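Local coordinates for catabolite control protein A (PDB 2O20) that probably acts as a global transcriptional regulator of carbon catabolite repression and activation, binding the control regions of its target genes, at residues D[182-192]-D[216-224]; D[165-176]-D[198-209]. The protein carries 1 engineered substitution. One frame throughout, in Å; residues are numbered along the deposited sequence.

Overall arrangement
Following the chain from its N-terminal side, the first element involved is helix 164-177; the chain then turns into strand 183-186 and continues through helix 193-208 to the short strand 218-219. Interaction 2 closes the first loop, bringing helix 193-208 back against helix 164-177 across 21 intervening residues that include the strand between them. Interaction 1 opens inside that loop and closes beyond it, so the two contacts cross rather than nest. Their centres lie about 14 Å apart. Interaction 1 adds the edge strand 218-219 to the four-stranded parallel sheet and interaction 2 joins two helices; the two meet where Tyr202 OH probably hydrogen-bonds Ile183 O at 2.5 Å.

Interaction 1. Residues D[182-192]-D[216-224]; sequences KIAYIMGSLKD and NLVFEGNYS
The Phe219 ring has the carbonyl oxygen of Tyr185 at its edge, near the ring plane, while Ala184 CB and Ile186 CG1 approach it obliquely, the alanine methyl lying 4.1 Å from CE2. Phe219 belongs to the parallel strand pair of a beta-alpha-beta unit, strand 183-186 beside 218-219 at the border of the sheet, with helix 193-208 as the connection, in the periplasmic-binding-protein-like core of this LacI-family regulator. Leu235 of helix 225-237 and Arg238 pack against the same phenylalanine. The Tyr223 ring sits at the loop end of the contact, its CZ 3.7 Å from Gly188 CA, and also meets the ring of His247. The backbones alternate as donor and acceptor: Tyr185 N to Leu217 O, Phe219 N to Tyr185 O, and Met187 N to Phe219 O, the last at 2.9 Å and almost straight (174°). Ile186 and Phe219 point to one side of the sheet, against helix 225-237; Tyr185 and Val218 point to the other, where Tyr202 of helix 193-208 packs on both. Beyond the strands the pairing continues into the loops. Met187 O accepts Asn222 N, and Gly221 N donates to Gly188 O at 2.8 Å from well above the carbonyl plane. A side chain at Gly188 would collide with Tyr223 OH. Glu220 reaches over with an extended chain, CG lying beside its own backbone N (chi1 -67°), and its carboxylate covers Leu190 CB. There OE1 accepts Leu190 N at 3.0 Å, the donor standing 43° out of the carboxylate plane.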
loop_
_atom_site.group_PDB
_atom_site.type_symbol
_atom_site.label_atom_id
_atom_site.label_comp_id
_atom_site.label_asym_id
_atom_site.label_seq_id
_atom_site.Cartn_x
_atom_site.Cartn_y
_atom_site.Cartn_z
ATOM N N LYS D 182 -1.550 15.795 28.776
ATOM C CA LYS D 182 -2.172 14.472 28.668
ATOM C C LYS D 182 -1.890 13.898 27.285
ATOM O O LYS D 182 -2.514 14.296 26.301
ATOM C CB LYS D 182 -3.665 14.556 28.963
ATOM C CG LYS D 182 -3.977 14.881 30.423
ATOM C CD LYS D 182 -5.422 14.609 30.728
ATOM C CE LYS D 182 -5.728 14.486 32.187
ATOM N NZ LYS D 182 -7.225 14.335 32.343
ATOM N N ILE D 183 -0.882 13.019 27.233
ATOM C CA ILE D 183 -0.342 12.476 25.978
ATOM C C ILE D 183 -0.586 10.960 25.982
ATOM O O ILE D 183 -0.082 10.235 26.838
ATOM C CB ILE D 183 1.184 12.766 25.829
ATOM C CG1 ILE D 183 1.475 14.278 25.939
ATOM C CG2 ILE D 183 1.704 12.190 24.557
ATOM C CD1 ILE D 183 2.912 14.634 26.321
ATOM N N ALA D 184 -1.349 10.494 25.012
ATOM C CA ALA D 184 -1.561 9.064 24.811
ATOM C C ALA D 184 -0.416 8.432 24.005
ATOM O O ALA D 184 0.191 9.077 23.164
ATOM C CB ALA D 184 -2.822 8.835 24.127
ATOM N N TYR D 185 -0.138 7.171 24.303
ATOM C CA TYR D 185 0.689 6.314 23.456
ATOM C C TYR D 185 -0.162 5.129 22.961
ATOM O O TYR D 185 -0.742 4.353 23.744
ATOM C CB TYR D 185 1.947 5.786 24.185
ATOM C CG TYR D 185 3.062 5.546 23.187
ATOM C CD1 TYR D 185 4.140 6.419 23.104
ATOM C CD2 TYR D 185 2.989 4.505 22.258
ATOM C CE1 TYR D 185 5.119 6.242 22.157
ATOM C CE2 TYR D 185 3.988 4.316 21.300
ATOM C CZ TYR D 185 5.037 5.205 21.257
ATOM O OH TYR D 185 6.045 5.065 20.335
ATOM N N ILE D 186 -0.250 4.998 21.642
ATOM C CA ILE D 186 -1.027 3.917 21.021
ATOM C C ILE D 186 -0.016 2.920 20.374
ATOM O O ILE D 186 0.806 3.310 19.537
ATOM C CB ILE D 186 -2.057 4.455 19.978
ATOM C CG1 ILE D 186 -3.089 5.375 20.649
ATOM C CG2 ILE D 186 -2.787 3.308 19.322
ATOM C CD1 ILE D 186 -3.780 6.313 19.726
ATOM N N MET D 187 -0.080 1.657 20.778
ATOM C CA MET D 187 0.882 0.645 20.336
ATOM C C MET D 187 0.218 -0.690 20.049
ATOM O O MET D 187 -0.995 -0.843 20.253
ATOM C CB MET D 187 1.959 0.433 21.420
ATOM C CG MET D 187 1.400 -0.014 22.795
ATOM S SD MET D 187 2.749 -0.478 23.921
ATOM C CE MET D 187 3.744 0.981 23.851
ATOM N N GLY D 188 1.048 -1.653 19.616
ATOM C CA GLY D 188 0.699 -3.074 19.565
ATOM C C GLY D 188 0.747 -3.754 20.928
ATOM O O GLY D 188 0.284 -3.200 21.917
ATOM N N SER D 189 1.281 -4.962 20.995
ATOM C CA SER D 189 1.389 -5.697 22.272
ATOM C C SER D 189 2.567 -5.209 23.088
ATOM O O SER D 189 3.719 -5.236 22.627
ATOM C CB SER D 189 1.507 -7.199 22.030
ATOM O OG SER D 189 1.841 -7.874 23.240
ATOM N N LEU D 190 2.305 -4.784 24.323
ATOM C CA LEU D 190 3.373 -4.281 25.179
ATOM C C LEU D 190 4.428 -5.339 25.485
ATOM O O LEU D 190 5.576 -4.987 25.734
ATOM C CB LEU D 190 2.804 -3.710 26.486
ATOM C CG LEU D 190 3.772 -3.054 27.472
ATOM C CD1 LEU D 190 4.361 -1.782 26.869
ATOM C CD2 LEU D 190 3.022 -2.749 28.789
ATOM N N LYS D 191 4.058 -6.620 25.420
ATOM C CA LYS D 191 4.974 -7.736 25.738
ATOM C C LYS D 191 6.180 -7.828 24.805
ATOM O O LYS D 191 7.233 -8.336 25.195
ATOM C CB LYS D 191 4.211 -9.073 25.726
ATOM C CG LYS D 191 3.095 -9.115 26.764
ATOM C CD LYS D 191 2.521 -10.511 26.989
ATOM C CE LYS D 191 1.377 -10.821 26.039
ATOM N NZ LYS D 191 0.878 -12.226 26.206
ATOM N N ASP D 192 6.013 -7.334 23.581
ATOM C CA ASP D 192 7.066 -7.314 22.572
ATOM C C ASP D 192 8.169 -6.296 22.898
ATOM O O ASP D 192 7.886 -5.189 23.355
ATOM C CB ASP D 192 6.433 -7.011 21.207
ATOM C CG ASP D 192 5.410 -8.061 20.801
ATOM O OD1 ASP D 192 5.495 -9.195 21.306
ATOM O OD2 ASP D 192 4.527 -7.770 19.972
ATOM N N ASN D 216 -3.616 4.439 31.950
ATOM C CA ASN D 216 -4.879 4.596 31.217
ATOM C C ASN D 216 -4.799 5.454 29.949
ATOM O O ASN D 216 -5.776 5.523 29.181
ATOM C CB ASN D 216 -5.975 5.073 32.155
ATOM C CG ASN D 216 -6.352 4.010 33.179
ATOM O OD1 ASN D 216 -6.808 4.324 34.280
ATOM N ND2 ASN D 216 -6.143 2.743 32.826
ATOM N N LEU D 217 -3.638 6.078 29.710
ATOM C CA LEU D 217 -3.375 6.759 28.442
ATOM C C LEU D 217 -2.487 5.940 27.489
ATOM O O LEU D 217 -1.984 6.474 26.501
ATOM C CB LEU D 217 -2.792 8.155 28.681
ATOM C CG LEU D 217 -3.681 9.181 29.411
ATOM C CD1 LEU D 217 -2.899 10.509 29.562
ATOM C CD2 LEU D 217 -4.975 9.427 28.699
ATOM N N VAL D 218 -2.302 4.650 27.794
ATOM C CA VAL D 218 -1.612 3.720 26.918
ATOM C C VAL D 218 -2.648 2.732 26.387
ATOM O O VAL D 218 -3.467 2.167 27.131
ATOM C CB VAL D 218 -0.439 3.000 27.617
ATOM C CG1 VAL D 218 0.227 2.002 26.655
ATOM C CG2 VAL D 218 0.561 4.023 28.131
ATOM N N PHE D 219 -2.655 2.616 25.073
ATOM C CA PHE D 219 -3.655 1.843 24.356
ATOM C C PHE D 219 -2.923 0.761 23.570
ATOM O O PHE D 219 -2.278 1.054 22.564
ATOM C CB PHE D 219 -4.453 2.780 23.449
ATOM C CG PHE D 219 -5.250 3.803 24.209
ATOM C CD1 PHE D 219 -6.563 3.543 24.600
ATOM C CD2 PHE D 219 -4.677 5.018 24.601
ATOM C CE1 PHE D 219 -7.293 4.484 25.338
ATOM C CE2 PHE D 219 -5.396 5.952 25.346
ATOM C CZ PHE D 219 -6.709 5.691 25.708
ATOM N N GLU D 220 -2.997 -0.481 24.071
ATOM C CA GLU D 220 -2.346 -1.634 23.452
ATOM C C GLU D 220 -3.197 -2.420 22.436
ATOM O O GLU D 220 -4.430 -2.398 22.459
ATOM C CB GLU D 220 -1.948 -2.649 24.531
ATOM C CG GLU D 220 -0.866 -2.218 25.493
ATOM C CD GLU D 220 -0.574 -3.354 26.454
ATOM O OE1 GLU D 220 -0.162 -4.448 25.966
ATOM O OE2 GLU D 220 -0.793 -3.168 27.668
ATOM N N GLY D 221 -2.515 -3.148 21.568
ATOM C CA GLY D 221 -3.155 -4.103 20.644
ATOM C C GLY D 221 -3.732 -3.534 19.360
ATOM O O GLY D 221 -4.668 -4.104 18.768
ATOM N N ASN D 222 -3.162 -2.418 18.918
ATOM C CA ASN D 222 -3.698 -1.630 17.815
ATOM C C ASN D 222 -2.829 -1.705 16.594
ATOM O O ASN D 222 -1.670 -1.313 16.650
ATOM C CB ASN D 222 -3.840 -0.182 18.257
ATOM C CG ASN D 222 -4.888 -0.037 19.303
ATOM O OD1 ASN D 222 -6.070 -0.283 19.029
ATOM N ND2 ASN D 222 -4.479 0.303 20.529
ATOM N N TYR D 223 -3.402 -2.227 15.509
ATOM C CA TYR D 223 -2.655 -2.521 14.281
ATOM C C TYR D 223 -3.252 -1.955 12.988
ATOM O O TYR D 223 -2.500 -1.716 12.039
ATOM C CB TYR D 223 -2.471 -4.041 14.144
ATOM C CG TYR D 223 -1.584 -4.675 15.215
ATOM C CD1 TYR D 223 -0.197 -4.605 15.121
ATOM C CD2 TYR D 223 -2.135 -5.333 16.317
ATOM C CE1 TYR D 223 0.625 -5.172 16.087
ATOM C CE2 TYR D 223 -1.316 -5.877 17.300
ATOM C CZ TYR D 223 0.064 -5.812 17.168
ATOM O OH TYR D 223 0.909 -6.376 18.126
ATOM N N SER D 224 -4.561 -1.698 12.974
ATOM C CA SER D 224 -5.301 -1.352 11.774
ATOM C C SER D 224 -5.867 0.080 11.753
ATOM O O SER D 224 -6.038 0.742 12.800
ATOM C CB SER D 224 -6.436 -2.365 11.581
ATOM O OG SER D 224 -7.541 -2.130 12.441
HETATM O O HOH W 1 -0.255 1.639 16.793
HETATM O O HOH W 2 3.233 -5.978 19.029
#

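Interaction 2. Residues D[165-176]-D[198-209]; sequences HLAAYQSTKKLI and RMVGYQEALLEA. With SO4 (sulfate ion), chain L.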
loop_
_atom_site.group_PDB
_atom_site.type_symbol
_atom_site.label_atom_id
_atom_site.label_comp_id
_atom_site.label_asym_id
_atom_site.label_seq_id
_atom_site.Cartn_x
_atom_site.Cartn_y
_atom_site.Cartn_z
ATOM N N HIS D 165 13.203 3.314 21.377
ATOM C CA HIS D 165 13.276 4.080 22.625
ATOM C C HIS D 165 13.495 5.574 22.327
ATOM O O HIS D 165 12.714 6.438 22.729
ATOM C CB HIS D 165 14.407 3.521 23.481
ATOM C CG HIS D 165 14.683 4.317 24.713
ATOM N ND1 HIS D 165 15.451 5.464 24.702
ATOM C CD2 HIS D 165 14.319 4.125 25.996
ATOM C CE1 HIS D 165 15.537 5.947 25.928
ATOM N NE2 HIS D 165 14.867 5.147 26.734
ATOM N N LEU D 166 14.528 5.858 21.563
ATOM C CA LEU D 166 14.861 7.236 21.214
ATOM C C LEU D 166 13.739 7.905 20.400
ATOM O O LEU D 166 13.385 9.063 20.667
ATOM C CB LEU D 166 16.227 7.284 20.484
ATOM C CG LEU D 166 16.736 8.638 19.997
ATOM C CD1 LEU D 166 16.995 9.555 21.184
ATOM C CD2 LEU D 166 17.989 8.438 19.165
ATOM N N ALA D 167 13.196 7.208 19.405
ATOM C CA ALA D 167 12.067 7.740 18.624
ATOM C C ALA D 167 10.845 8.070 19.497
ATOM O O ALA D 167 10.228 9.114 19.331
ATOM C CB ALA D 167 11.690 6.766 17.493
ATOM N N ALA D 168 10.510 7.180 20.425
ATOM C CA ALA D 168 9.379 7.388 21.347
ATOM C C ALA D 168 9.669 8.544 22.339
ATOM O O ALA D 168 8.776 9.334 22.640
ATOM C CB ALA D 168 9.042 6.087 22.091
ATOM N N TYR D 169 10.912 8.661 22.815
ATOM C CA TYR D 169 11.343 9.793 23.646
ATOM C C TYR D 169 11.228 11.131 22.901
ATOM O O TYR D 169 10.605 12.047 23.415
ATOM C CB TYR D 169 12.791 9.588 24.159
ATOM C CG TYR D 169 13.355 10.773 24.917
ATOM C CD1 TYR D 169 13.049 10.979 26.266
ATOM C CD2 TYR D 169 14.195 11.693 24.281
ATOM C CE1 TYR D 169 13.573 12.067 26.965
ATOM C CE2 TYR D 169 14.741 12.769 24.960
ATOM C CZ TYR D 169 14.415 12.965 26.305
ATOM O OH TYR D 169 14.951 14.041 26.973
ATOM N N GLN D 170 11.794 11.222 21.690
ATOM C CA GLN D 170 11.770 12.469 20.893
ATOM C C GLN D 170 10.318 12.858 20.501
ATOM O O GLN D 170 9.959 14.023 20.527
ATOM C CB GLN D 170 12.602 12.330 19.622
ATOM C CG GLN D 170 14.110 12.287 19.848
ATOM C CD GLN D 170 14.857 11.749 18.647
ATOM O OE1 GLN D 170 14.253 11.238 17.704
ATOM N NE2 GLN D 170 16.190 11.847 18.686
ATOM N N SER D 171 9.493 11.866 20.155
ATOM C CA SER D 171 8.093 12.107 19.810
ATOM C C SER D 171 7.299 12.690 20.995
ATOM O O SER D 171 6.543 13.691 20.859
ATOM C CB SER D 171 7.429 10.790 19.328
ATOM O OG SER D 171 8.024 10.338 18.147
ATOM N N THR D 172 7.436 12.046 22.150
ATOM C CA THR D 172 6.746 12.488 23.368
ATOM C C THR D 172 7.216 13.901 23.769
ATOM O O THR D 172 6.394 14.762 24.045
ATOM C CB THR D 172 6.941 11.476 24.510
ATOM O OG1 THR D 172 6.548 10.170 24.053
ATOM C CG2 THR D 172 6.157 11.886 25.780
ATOM N N LYS D 173 8.534 14.145 23.749
ATOM C CA LYS D 173 9.083 15.464 24.071
ATOM C C LYS D 173 8.594 16.578 23.147
ATOM O O LYS D 173 8.358 17.690 23.580
ATOM C CB LYS D 173 10.632 15.405 24.043
ATOM C CG LYS D 173 11.325 16.554 24.696
ATOM C CD LYS D 173 12.865 16.336 24.697
ATOM C CE LYS D 173 13.576 17.370 25.529
ATOM N NZ LYS D 173 15.011 17.002 25.650
ATOM N N LYS D 174 8.425 16.276 21.863
ATOM C CA LYS D 174 7.879 17.235 20.927
ATOM C C LYS D 174 6.465 17.691 21.331
ATOM O O LYS D 174 6.123 18.867 21.221
ATOM C CB LYS D 174 7.862 16.613 19.525
ATOM C CG LYS D 174 7.371 17.534 18.447
ATOM C CD LYS D 174 7.698 17.001 17.060
ATOM C CE LYS D 174 6.978 17.777 16.015
ATOM N NZ LYS D 174 7.545 19.140 15.863
ATOM N N LEU D 175 5.645 16.762 21.798
ATOM C CA LEU D 175 4.276 17.096 22.227
ATOM C C LEU D 175 4.306 17.834 23.590
ATOM O O LEU D 175 3.485 18.720 23.858
ATOM C CB LEU D 175 3.424 15.831 22.321
ATOM C CG LEU D 175 3.192 15.112 20.984
ATOM C CD1 LEU D 175 2.559 13.747 21.167
ATOM C CD2 LEU D 175 2.363 15.967 20.050
ATOM N N ILE D 176 5.242 17.461 24.446
ATOM C CA ILE D 176 5.452 18.196 25.719
ATOM C C ILE D 176 5.806 19.644 25.405
ATOM O O ILE D 176 5.264 20.565 25.995
ATOM C CB ILE D 176 6.548 17.535 26.585
ATOM C CG1 ILE D 176 5.994 16.240 27.174
ATOM C CG2 ILE D 176 7.017 18.477 27.758
ATOM C CD1 ILE D 176 7.008 15.339 27.727
ATOM N N ARG D 198 9.598 1.437 23.383
ATOM C CA ARG D 198 8.772 2.626 23.187
ATOM C C ARG D 198 8.249 3.143 24.531
ATOM O O ARG D 198 8.295 4.346 24.807
ATOM C CB ARG D 198 7.591 2.323 22.241
ATOM C CG ARG D 198 8.028 2.117 20.800
ATOM C CD ARG D 198 6.820 1.732 19.962
ATOM N NE ARG D 198 7.120 1.696 18.538
ATOM C CZ ARG D 198 7.216 0.595 17.797
ATOM N NH1 ARG D 198 7.100 -0.611 18.320
ATOM N NH2 ARG D 198 7.453 0.699 16.504
ATOM N N MET D 199 7.757 2.234 25.364
ATOM C CA MET D 199 7.295 2.596 26.724
ATOM C C MET D 199 8.362 3.279 27.586
ATOM O O MET D 199 8.065 4.272 28.255
ATOM C CB MET D 199 6.771 1.376 27.477
ATOM C CG MET D 199 6.181 1.729 28.809
ATOM S SD MET D 199 4.578 2.550 28.674
ATOM C CE MET D 199 3.515 1.144 29.033
ATOM N N VAL D 200 9.599 2.776 27.551
ATOM C CA VAL D 200 10.658 3.368 28.347
ATOM C C VAL D 200 10.906 4.787 27.852
ATOM O O VAL D 200 11.005 5.694 28.647
ATOM C CB VAL D 200 11.939 2.513 28.335
ATOM C CG1 VAL D 200 13.102 3.211 29.082
ATOM C CG2 VAL D 200 11.664 1.135 28.955
ATOM N N GLY D 201 10.964 4.980 26.540
ATOM C CA GLY D 201 11.257 6.303 25.986
ATOM C C GLY D 201 10.157 7.319 26.299
ATOM O O GLY D 201 10.430 8.456 26.693
ATOM N N TYR D 202 8.908 6.885 26.145
ATOM C CA TYR D 202 7.722 7.681 26.513
ATOM C C TYR D 202 7.732 8.142 27.985
ATOM O O TYR D 202 7.517 9.320 28.286
ATOM C CB TYR D 202 6.473 6.834 26.192
ATOM C CG TYR D 202 5.109 7.309 26.682
ATOM C CD1 TYR D 202 4.486 8.441 26.145
ATOM C CD2 TYR D 202 4.419 6.576 27.639
ATOM C CE1 TYR D 202 3.206 8.845 26.574
ATOM C CE2 TYR D 202 3.127 6.944 28.050
ATOM C CZ TYR D 202 2.544 8.086 27.530
ATOM O OH TYR D 202 1.303 8.436 27.983
ATOM N N GLN D 203 7.965 7.194 28.875
ATOM C CA GLN D 203 8.033 7.456 30.307
ATOM C C GLN D 203 9.177 8.371 30.731
ATOM O O GLN D 203 8.999 9.212 31.625
ATOM C CB GLN D 203 8.122 6.137 31.074
ATOM C CG GLN D 203 6.800 5.356 31.109
ATOM C CD GLN D 203 7.019 3.913 31.533
ATOM O OE1 GLN D 203 8.158 3.415 31.522
ATOM N NE2 GLN D 203 5.953 3.239 31.903
ATOM N N GLU D 204 10.334 8.186 30.102
ATOM C CA GLU D 204 11.498 9.054 30.270
ATOM C C GLU D 204 11.164 10.518 29.941
ATOM O O GLU D 204 11.500 11.420 30.699
ATOM C CB GLU D 204 12.588 8.538 29.342
ATOM C CG GLU D 204 13.945 9.212 29.414
ATOM C CD GLU D 204 14.967 8.499 28.538
ATOM O OE1 GLU D 204 15.380 7.366 28.912
ATOM O OE2 GLU D 204 15.353 9.055 27.478
ATOM N N ALA D 205 10.482 10.749 28.816
ATOM C CA ALA D 205 10.056 12.104 28.447
ATOM C C ALA D 205 9.092 12.715 29.483
ATOM O O ALA D 205 9.274 13.866 29.894
ATOM C CB ALA D 205 9.450 12.117 27.043
ATOM N N LEU D 206 8.087 11.955 29.919
ATOM C CA LEU D 206 7.107 12.450 30.912
ATOM C C LEU D 206 7.795 12.840 32.238
ATOM O O LEU D 206 7.550 13.909 32.778
ATOM C CB LEU D 206 6.022 11.406 31.201
ATOM C CG LEU D 206 5.119 10.999 30.013
ATOM C CD1 LEU D 206 4.010 10.068 30.470
ATOM C CD2 LEU D 206 4.508 12.213 29.313
ATOM N N LEU D 207 8.602 11.926 32.751
ATOM C CA LEU D 207 9.427 12.141 33.958
ATOM C C LEU D 207 10.255 13.430 33.979
ATOM O O LEU D 207 10.324 14.133 35.000
ATOM C CB LEU D 207 10.386 10.982 34.086
ATOM C CG LEU D 207 9.996 9.872 35.039
ATOM C CD1 LEU D 207 10.727 8.567 34.692
ATOM C CD2 LEU D 207 10.411 10.325 36.399
ATOM N N GLU D 208 10.909 13.723 32.867
ATOM C CA GLU D 208 11.756 14.908 32.777
ATOM C C GLU D 208 10.949 16.198 32.766
ATOM O O GLU D 208 11.464 17.244 33.167
ATOM C CB GLU D 208 12.656 14.843 31.561
ATOM C CG GLU D 208 13.758 13.794 31.638
ATOM C CD GLU D 208 14.491 13.666 30.306
ATOM O OE1 GLU D 208 14.135 14.435 29.389
ATOM O OE2 GLU D 208 15.383 12.801 30.168
ATOM N N ALA D 209 9.682 16.112 32.344
ATOM C CA ALA D 209 8.748 17.235 32.376
ATOM C C ALA D 209 7.853 17.276 33.628
ATOM O O ALA D 209 6.923 18.060 33.670
ATOM C CB ALA D 209 7.860 17.199 31.095
HETATM S S SO4 L . 4.632 -4.057 16.782
HETATM O O1 SO4 L . 5.200 -5.183 17.533
HETATM O O2 SO4 L . 3.498 -3.513 17.533
HETATM O O3 SO4 L . 5.658 -3.031 16.596
HETATM O O4 SO4 L . 4.166 -4.546 15.482
#
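Tyr169 OH donates to Glu208 OE1 at 2.6 Å, meeting the syn lone pair of the carboxylate, whose plane is turned 75° from the ring. The same hydroxyl accepts Lys173 NZ at 3.2 Å, so it links a lysine and a glutamate whose charged atoms do not touch. One turn earlier, His165 NE2 makes a weak, bent bond to Glu204 OE1, and Glu204 OE2 lies over one face of the Tyr169 ring. Arg198, bonded to Asn195, also makes a weak bond to a sulfate ion, probably from the crystallisation liquor. Beneath the Tyr169-Glu208 and His165-Glu204 bonds, two helices of the sugar-binding-type domain run side by side, their axes 7.0 Å apart at closest and inclined by 34°. Small residues permit this approach. Gly201 CA lies over the face of the His165 ring, 4.0 Å from its centroid, and a side chain there would strike His165 O. Packing is knobs-into-holes: Tyr169 sits among Gly201, Glu204, Ala205 and Glu208, its ring directed along the partner helix by a chi1 of 175°, with CG trans to N. Ala205 fills the hole formed by Tyr169, Thr172, Lys173 and Ile176, its CB 3.5 Å from Thr172 CG2. A phenylalanine at Tyr169, lacking the hydroxyl, would probably leave Glu208 OE1 without its short bond and Lys173 NZ without this acceptor, and free the Glu208 carboxylate to turn. Thr172 OG1 is turned back to Ala168 O and meets the edge of Tyr202 at CD1, 3.4 Å away. Farther on, Ile176 CG2 touches Ala209 CB at 3.7 Å. Close apolar contact thus joins the helices along their shared groove, while one short bond and one weak one link them at the more exposed margin.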